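Local coordinates for protein catalase (Bacillus pumilus, PDB 4QOM) that probably breaks down hydrogen peroxide to water and oxygen at a buried haem, as a haem catalase, at residues F135-A140 / T169-S174; N131-F136 / T282-E287. All coordinates share one frame; numbering follows the deposited sequence.

Interaction 1. Residues F135-A140 / T169-S174; sequences FFIRDA and TLTPES. With PYG (benzene-1,2,3-triol), chain H; HEM (protoporphyrin IX containing Fe), chain E.
Glu173 lays its CB over one face of the Arg138 guanidinium, with CB 3.6 Å from NH1. The glutamate chain bends at chi2 (-98°), bringing its carboxylate alongside the arginine, the two planes 15° apart. OE2 still stands well out of the guanidinium plane, 4.2 Å from NH1, so no N-H points at it. Two waters bridge them instead, one accepting from Arg138 NH1 and the other from the Arg138 backbone N, both donating to OE2; the salt bridges of Arg138 go to Asp280 and Asp421. A third water donates to Phe135 O and Glu173 O. The methyls Ile137 CG2 and Thr171 CG2 meet at 3.9 Å.

Phe135, a flat apolar ring, suits the slot between Phe136 CD1, over the centre of one face, and the haem methyl CMC, 3.6 Å above the other and offset toward the rim. Its edge reaches benzene-1,2,3-triol, CE1 lying 3.3 Å from C3; Phe136 CE1 meets C4 at 3.6 Å. An alanine at Phe135 would be likely to open a gap between Phe136 and the haem and leave the triol without this aromatic wall. Paired phenylalanines lining the distal haem pocket, where the triol is hydrogen-bonded to His57 and Asn130, are characteristic of haem catalases.

Interaction 2. Residues N131-F136 / T282-E287; sequences NLPIFF and TKTWSE. With PYG (benzene-1,2,3-triol), chain H; HEM (protoporphyrin IX containing Fe), chain E.
Ile134 CG2 meets Thr284 CG2 at 3.6 Å and Lys283 C at 3.7 Å, the centre of a mostly aliphatic contact. Ile134 points its CB toward 282-287, and chi1 of 53° places CG1 between the backbone N and the carbonyl carbon and so sets CG2 anti to the carbonyl carbon. Thr284 CG2 also meets Pro133 CG, at 4.0 Å, so one threonine methyl serves two neighbours. A beta-branched isoleucine suits this place because its methyl, close to the backbone, covers the peptide at Lys283, while the proline ring adds a rigid, apolar flank.

Methyl-to-carbonyl packing comes next. Thr282 CG2 lies 3.4 Å from Phe135 O, a van der Waals contact, with the hydroxyl turned to polar partners. Threonine fits both needs: OG1 accepts from Lys283 NZ at 3.1 Å and bonds to Asp280, while the methyl meets the other loop. The Lys283 ammonium thus has three partners, Thr282 OG1, Asp280 OD2 in a salt bridge and Pro419 O.

Water supplies a polar link between the segments. One molecule lies 2.8 Å from Pro133 O and 2.7 Å from Lys283 O, and can donate to both carbonyls, although other acceptors compete for its protons.

The touching parts run nearly antiparallel, 161° apart, yet form no strand pair. Residues 131-136 follow strand 123-130 and lead toward helix 143-150, whereas 282-287 connects strands 258-267 and 293-302. Helix 175-181 covers the contact: His176 and Trp180 touch Ile134, Trp180 packs on Pro133, and His176 ND1 is hydrogen-bonded to Thr282 O.

How the interactions relate
Both contacts start from the loop between strand 123-130 and helix 143-150, sharing Phe135 and Phe136, and their centres lie about 13 Å apart. Along the chain, that loop is followed by 169-174, between helices 161-169 and 175-181, and much later by 282-287, before strand 293-302. Interactions 1 and 2 also touch directly: Thr282 CG2 lies 3.4 Å from Glu173 O, and the like charges of Arg138 and Lys283 come close, with Asp280 in a salt bridge to both, which probably eases their repulsion. The loop beside the haem is thus packed against both helical and sheet connections, joining the distal pocket to the surrounding fold.

Interaction 1. Residues F135-A140 / T169-S174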
# COMPACT_ATOMS: atom_id res chain seq x y z
N PHE A 135 13.34 11.21 29.19
CA PHE A 135 12.11 11.35 28.43
C PHE A 135 10.95 11.80 29.34
O PHE A 135 11.07 11.80 30.57
CB PHE A 135 11.81 10.00 27.74
CG PHE A 135 11.08 10.15 26.43
CD1 PHE A 135 11.71 10.76 25.42
CD2 PHE A 135 9.82 9.66 26.26
CE1 PHE A 135 11.08 10.89 24.18
CE2 PHE A 135 9.16 9.79 25.03
CZ PHE A 135 9.78 10.43 24.01
N PHE A 136 9.85 12.13 28.74
CA PHE A 136 8.64 12.69 29.37
C PHE A 136 7.84 11.62 30.08
O PHE A 136 7.10 11.92 30.98
CB PHE A 136 7.69 13.17 28.30
CG PHE A 136 8.25 14.20 27.36
CD1 PHE A 136 8.81 13.81 26.13
CD2 PHE A 136 8.11 15.55 27.64
CE1 PHE A 136 9.30 14.75 25.24
CE2 PHE A 136 8.57 16.51 26.74
CZ PHE A 136 9.15 16.10 25.54
N ILE A 137 7.94 10.39 29.59
CA ILE A 137 7.14 9.27 30.05
C ILE A 137 8.02 8.03 30.24
O ILE A 137 9.18 8.00 29.83
CB ILE A 137 5.95 8.94 29.11
CG1 ILE A 137 6.45 8.66 27.67
CG2 ILE A 137 4.89 10.05 29.11
CD1 ILE A 137 5.42 8.05 26.76
N ARG A 138 7.48 7.03 30.94
CA ARG A 138 8.24 5.83 31.29
C ARG A 138 7.58 4.52 30.86
O ARG A 138 8.09 3.45 31.17
CB ARG A 138 8.51 5.75 32.82
CG ARG A 138 7.24 5.68 33.65
CD ARG A 138 7.52 5.33 35.13
NE ARG A 138 8.29 6.33 35.77
CZ ARG A 138 7.86 7.22 36.69
NH1 ARG A 138 6.58 7.32 37.03
NH2 ARG A 138 8.74 8.00 37.25
N ASP A 139 6.44 4.60 30.10
CA ASP A 139 5.78 3.42 29.64
C ASP A 139 5.27 3.68 28.21
O ASP A 139 4.61 4.65 28.01
CB ASP A 139 4.61 3.04 30.54
CG ASP A 139 4.07 1.66 30.25
OD1 ASP A 139 3.73 1.37 29.04
OD2 ASP A 139 3.93 0.83 31.22
N ALA A 140 5.61 2.78 27.28
CA ALA A 140 5.24 3.00 25.86
C ALA A 140 3.74 3.09 25.57
O ALA A 140 3.33 3.63 24.51
CB ALA A 140 5.88 1.93 25.00
N THR A 169 0.84 17.80 32.66
CA THR A 169 0.57 18.07 34.11
C THR A 169 -0.09 16.91 34.82
O THR A 169 0.17 16.69 36.03
CB THR A 169 -0.31 19.35 34.27
OG1 THR A 169 -1.55 19.22 33.57
CG2 THR A 169 0.43 20.61 33.87
N LEU A 170 -0.91 16.15 34.11
CA LEU A 170 -1.52 14.90 34.57
C LEU A 170 -0.58 13.67 34.50
O LEU A 170 -0.99 12.56 34.94
CB LEU A 170 -2.84 14.69 33.83
CG LEU A 170 -3.92 15.78 34.00
CD1 LEU A 170 -5.08 15.58 33.06
CD2 LEU A 170 -4.39 15.79 35.44
N THR A 171 0.69 13.90 34.15
CA THR A 171 1.71 12.91 33.87
C THR A 171 2.96 13.50 34.53
O THR A 171 3.96 13.83 33.90
CB THR A 171 1.88 12.66 32.36
OG1 THR A 171 0.60 12.30 31.80
CG2 THR A 171 2.89 11.56 32.06
N PRO A 172 2.90 13.65 35.88
CA PRO A 172 3.97 14.30 36.63
C PRO A 172 5.38 13.72 36.45
O PRO A 172 6.36 14.42 36.68
CB PRO A 172 3.51 14.17 38.10
CG PRO A 172 2.54 13.05 38.08
CD PRO A 172 1.85 13.09 36.74
N GLU A 173 5.50 12.48 35.99
CA GLU A 173 6.84 11.96 35.68
C GLU A 173 7.56 12.76 34.59
O GLU A 173 8.76 12.58 34.38
CB GLU A 173 6.82 10.48 35.34
CG GLU A 173 6.01 10.15 34.07
CD GLU A 173 4.60 9.69 34.44
OE1 GLU A 173 3.87 10.38 35.25
OE2 GLU A 173 4.19 8.70 33.91
N SER A 174 6.79 13.56 33.85
CA SER A 174 7.36 14.49 32.83
C SER A 174 8.16 15.67 33.35
O SER A 174 8.79 16.41 32.59
CB SER A 174 6.23 15.02 31.93
OG SER A 174 5.31 15.86 32.65
C1 PYG H . 9.57 11.03 20.25
C2 PYG H . 10.66 11.80 20.85
C3 PYG H . 10.31 12.93 21.71
C4 PYG H . 8.97 13.29 21.95
C5 PYG H . 7.94 12.54 21.37
C6 PYG H . 8.26 11.47 20.55
O1 PYG H . 9.88 9.91 19.48
O2 PYG H . 11.91 11.46 20.60
O3 PYG H . 11.30 13.63 22.20
CHA HEM E . 11.37 7.98 15.42
CHB HEM E . 8.36 5.51 18.24
CHC HEM E . 10.66 7.27 22.25
CHD HEM E . 14.26 8.68 19.31
C1A HEM E . 10.33 7.20 15.85
C2A HEM E . 9.33 6.64 15.00
C3A HEM E . 8.51 5.92 15.80
C4A HEM E . 8.95 6.08 17.12
CMA HEM E . 7.32 5.11 15.39
CAA HEM E . 9.30 6.71 13.51
CBA HEM E . 10.27 5.64 12.97
CGA HEM E . 10.37 5.57 11.46
O1A HEM E . 11.39 4.99 10.92
O2A HEM E . 9.42 6.03 10.77
C1B HEM E . 8.74 5.83 19.56
C2B HEM E . 8.01 5.34 20.69
C3B HEM E . 8.61 5.86 21.79
C4B HEM E . 9.79 6.61 21.34
CMB HEM E . 6.77 4.49 20.65
CAB HEM E . 8.25 5.67 23.19
CBB HEM E . 7.24 4.85 23.37
C1C HEM E . 11.87 7.79 21.79
C2C HEM E . 13.03 7.90 22.58
C3C HEM E . 14.03 8.34 21.76
C4C HEM E . 13.55 8.38 20.42
CMC HEM E . 13.12 7.71 24.06
CAC HEM E . 15.41 8.51 22.11
CBC HEM E . 15.85 7.92 23.23
C1D HEM E . 13.69 8.61 18.02
C2D HEM E . 14.44 9.09 16.86
C3D HEM E . 13.64 8.92 15.78
C4D HEM E . 12.40 8.33 16.30
CMD HEM E . 15.84 9.65 16.92
CAD HEM E . 13.99 9.25 14.35
CBD HEM E . 14.90 8.16 13.74
CGD HEM E . 15.26 8.55 12.32
O1D HEM E . 16.19 9.39 12.21
O2D HEM E . 14.59 8.08 11.35
NA HEM E . 10.11 6.85 17.14
NB HEM E . 9.79 6.50 20.01
NC HEM E . 12.25 7.96 20.48
ND HEM E . 12.48 8.18 17.63
FE HEM E . 11.20 7.37 18.77
O HOH W 1 10.82 13.45 32.81
O HOH W 2 4.64 6.91 31.55
O HOH W 3 4.38 6.37 35.43

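Interaction 2. Residues N131-F136 / T282-E287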
# COMPACT_ATOMS: atom_id res chain seq x y z
N ASN A 131 19.13 14.18 21.77
CA ASN A 131 20.10 15.03 22.50
C ASN A 131 19.91 14.99 23.99
O ASN A 131 20.89 14.79 24.77
CB ASN A 131 20.09 16.48 21.93
CG ASN A 131 18.78 17.23 22.15
OD1 ASN A 131 17.69 16.68 22.16
ND2 ASN A 131 18.91 18.50 22.34
N LEU A 132 18.67 15.20 24.43
CA LEU A 132 18.37 15.24 25.88
C LEU A 132 18.37 13.82 26.41
O LEU A 132 18.00 12.85 25.74
CB LEU A 132 17.01 15.88 26.15
CG LEU A 132 16.80 17.26 25.48
CD1 LEU A 132 15.43 17.78 25.88
CD2 LEU A 132 17.88 18.22 25.89
N PRO A 133 18.84 13.63 27.66
CA PRO A 133 19.15 12.28 28.18
C PRO A 133 18.05 11.56 28.94
O PRO A 133 18.27 10.42 29.38
CB PRO A 133 20.34 12.58 29.15
CG PRO A 133 19.96 13.91 29.68
CD PRO A 133 19.47 14.68 28.46
N ILE A 134 16.86 12.18 28.99
CA ILE A 134 15.70 11.56 29.64
C ILE A 134 14.48 11.71 28.74
O ILE A 134 14.56 12.29 27.68
CB ILE A 134 15.42 12.19 31.00
CG1 ILE A 134 15.32 13.72 30.87
CG2 ILE A 134 16.53 11.84 31.97
CD1 ILE A 134 14.82 14.40 32.09
N PHE A 135 13.34 11.21 29.19
CA PHE A 135 12.11 11.35 28.43
C PHE A 135 10.95 11.80 29.34
O PHE A 135 11.07 11.80 30.57
CB PHE A 135 11.81 10.00 27.74
CG PHE A 135 11.08 10.15 26.43
CD1 PHE A 135 11.71 10.76 25.42
CD2 PHE A 135 9.82 9.66 26.26
CE1 PHE A 135 11.08 10.89 24.18
CE2 PHE A 135 9.16 9.79 25.03
CZ PHE A 135 9.78 10.43 24.01
N PHE A 136 9.85 12.13 28.74
CA PHE A 136 8.64 12.69 29.37
C PHE A 136 7.84 11.62 30.08
O PHE A 136 7.10 11.92 30.98
CB PHE A 136 7.69 13.17 28.30
CG PHE A 136 8.25 14.20 27.36
CD1 PHE A 136 8.81 13.81 26.13
CD2 PHE A 136 8.11 15.55 27.64
CE1 PHE A 136 9.30 14.75 25.24
CE2 PHE A 136 8.57 16.51 26.74
CZ PHE A 136 9.15 16.10 25.54
N THR A 282 12.99 8.51 32.86
CA THR A 282 12.83 9.92 33.34
C THR A 282 13.99 10.30 34.30
O THR A 282 13.99 11.41 34.79
CB THR A 282 11.48 10.16 34.05
OG1 THR A 282 11.42 9.42 35.31
CG2 THR A 282 10.32 9.76 33.19
N LYS A 283 14.94 9.40 34.47
CA LYS A 283 16.08 9.55 35.41
C LYS A 283 17.41 9.52 34.69
O LYS A 283 17.61 8.70 33.78
CB LYS A 283 16.06 8.43 36.44
CG LYS A 283 14.81 8.28 37.29
CD LYS A 283 14.61 9.45 38.24
CE LYS A 283 13.35 9.31 39.06
NZ LYS A 283 12.09 9.44 38.29
N THR A 284 18.34 10.36 35.11
CA THR A 284 19.76 10.22 34.81
C THR A 284 20.50 9.55 35.99
O THR A 284 19.92 9.40 37.09
CB THR A 284 20.43 11.57 34.58
OG1 THR A 284 20.16 12.42 35.70
CG2 THR A 284 19.86 12.22 33.31
N TRP A 285 21.73 9.08 35.72
CA TRP A 285 22.63 8.58 36.77
C TRP A 285 23.66 9.60 37.06
O TRP A 285 24.27 10.21 36.14
CB TRP A 285 23.37 7.29 36.29
CG TRP A 285 22.57 6.10 35.92
CD1 TRP A 285 21.24 5.86 36.12
CD2 TRP A 285 23.08 4.97 35.24
NE1 TRP A 285 20.91 4.64 35.64
CE2 TRP A 285 22.03 4.06 35.08
CE3 TRP A 285 24.37 4.61 34.79
CZ2 TRP A 285 22.19 2.86 34.45
CZ3 TRP A 285 24.52 3.53 34.13
CH2 TRP A 285 23.44 2.58 33.98
N SER A 286 23.94 9.80 38.36
CA SER A 286 24.97 10.76 38.78
C SER A 286 26.31 10.49 38.10
O SER A 286 26.77 9.33 38.05
CB SER A 286 25.16 10.61 40.30
OG SER A 286 26.36 11.25 40.72
N GLU A 287 26.93 11.52 37.55
CA GLU A 287 28.28 11.38 36.95
C GLU A 287 29.40 11.37 37.99
O GLU A 287 30.49 10.87 37.69
CB GLU A 287 28.51 12.45 35.88
CG GLU A 287 27.57 12.15 34.71
CD GLU A 287 27.59 13.16 33.60
OE1 GLU A 287 28.46 14.04 33.59
OE2 GLU A 287 26.71 13.04 32.71
C1 PYG H . 9.57 11.03 20.25
C2 PYG H . 10.66 11.80 20.85
C3 PYG H . 10.31 12.93 21.71
C4 PYG H . 8.97 13.29 21.95
C5 PYG H . 7.94 12.54 21.37
C6 PYG H . 8.26 11.47 20.55
O1 PYG H . 9.88 9.91 19.48
O2 PYG H . 11.91 11.46 20.60
O3 PYG H . 11.30 13.63 22.20
CHA HEM E . 11.37 7.98 15.42
CHB HEM E . 8.36 5.51 18.24
CHC HEM E . 10.66 7.27 22.25
CHD HEM E . 14.26 8.68 19.31
C1A HEM E . 10.33 7.20 15.85
C2A HEM E . 9.33 6.64 15.00
C3A HEM E . 8.51 5.92 15.80
C4A HEM E . 8.95 6.08 17.12
CMA HEM E . 7.32 5.11 15.39
CAA HEM E . 9.30 6.71 13.51
CBA HEM E . 10.27 5.64 12.97
CGA HEM E . 10.37 5.57 11.46
O1A HEM E . 11.39 4.99 10.92
O2A HEM E . 9.42 6.03 10.77
C1B HEM E . 8.74 5.83 19.56
C2B HEM E . 8.01 5.34 20.69
C3B HEM E . 8.61 5.86 21.79
C4B HEM E . 9.79 6.61 21.34
CMB HEM E . 6.77 4.49 20.65
CAB HEM E . 8.25 5.67 23.19
CBB HEM E . 7.24 4.85 23.37
C1C HEM E . 11.87 7.79 21.79
C2C HEM E . 13.03 7.90 22.58
C3C HEM E . 14.03 8.34 21.76
C4C HEM E . 13.55 8.38 20.42
CMC HEM E . 13.12 7.71 24.06
CAC HEM E . 15.41 8.51 22.11
CBC HEM E . 15.85 7.92 23.23
C1D HEM E . 13.69 8.61 18.02
C2D HEM E . 14.44 9.09 16.86
C3D HEM E . 13.64 8.92 15.78
C4D HEM E . 12.40 8.33 16.30
CMD HEM E . 15.84 9.65 16.92
CAD HEM E . 13.99 9.25 14.35
CBD HEM E . 14.90 8.16 13.74
CGD HEM E . 15.26 8.55 12.32
O1D HEM E . 16.19 9.39 12.21
O2D HEM E . 14.59 8.08 11.35
NA HEM E . 10.11 6.85 17.14
NB HEM E . 9.79 6.50 20.01
NC HEM E . 12.25 7.96 20.48
ND HEM E . 12.48 8.18 17.63
FE HEM E . 11.20 7.37 18.77
O HOH W 4 18.98 8.73 31.43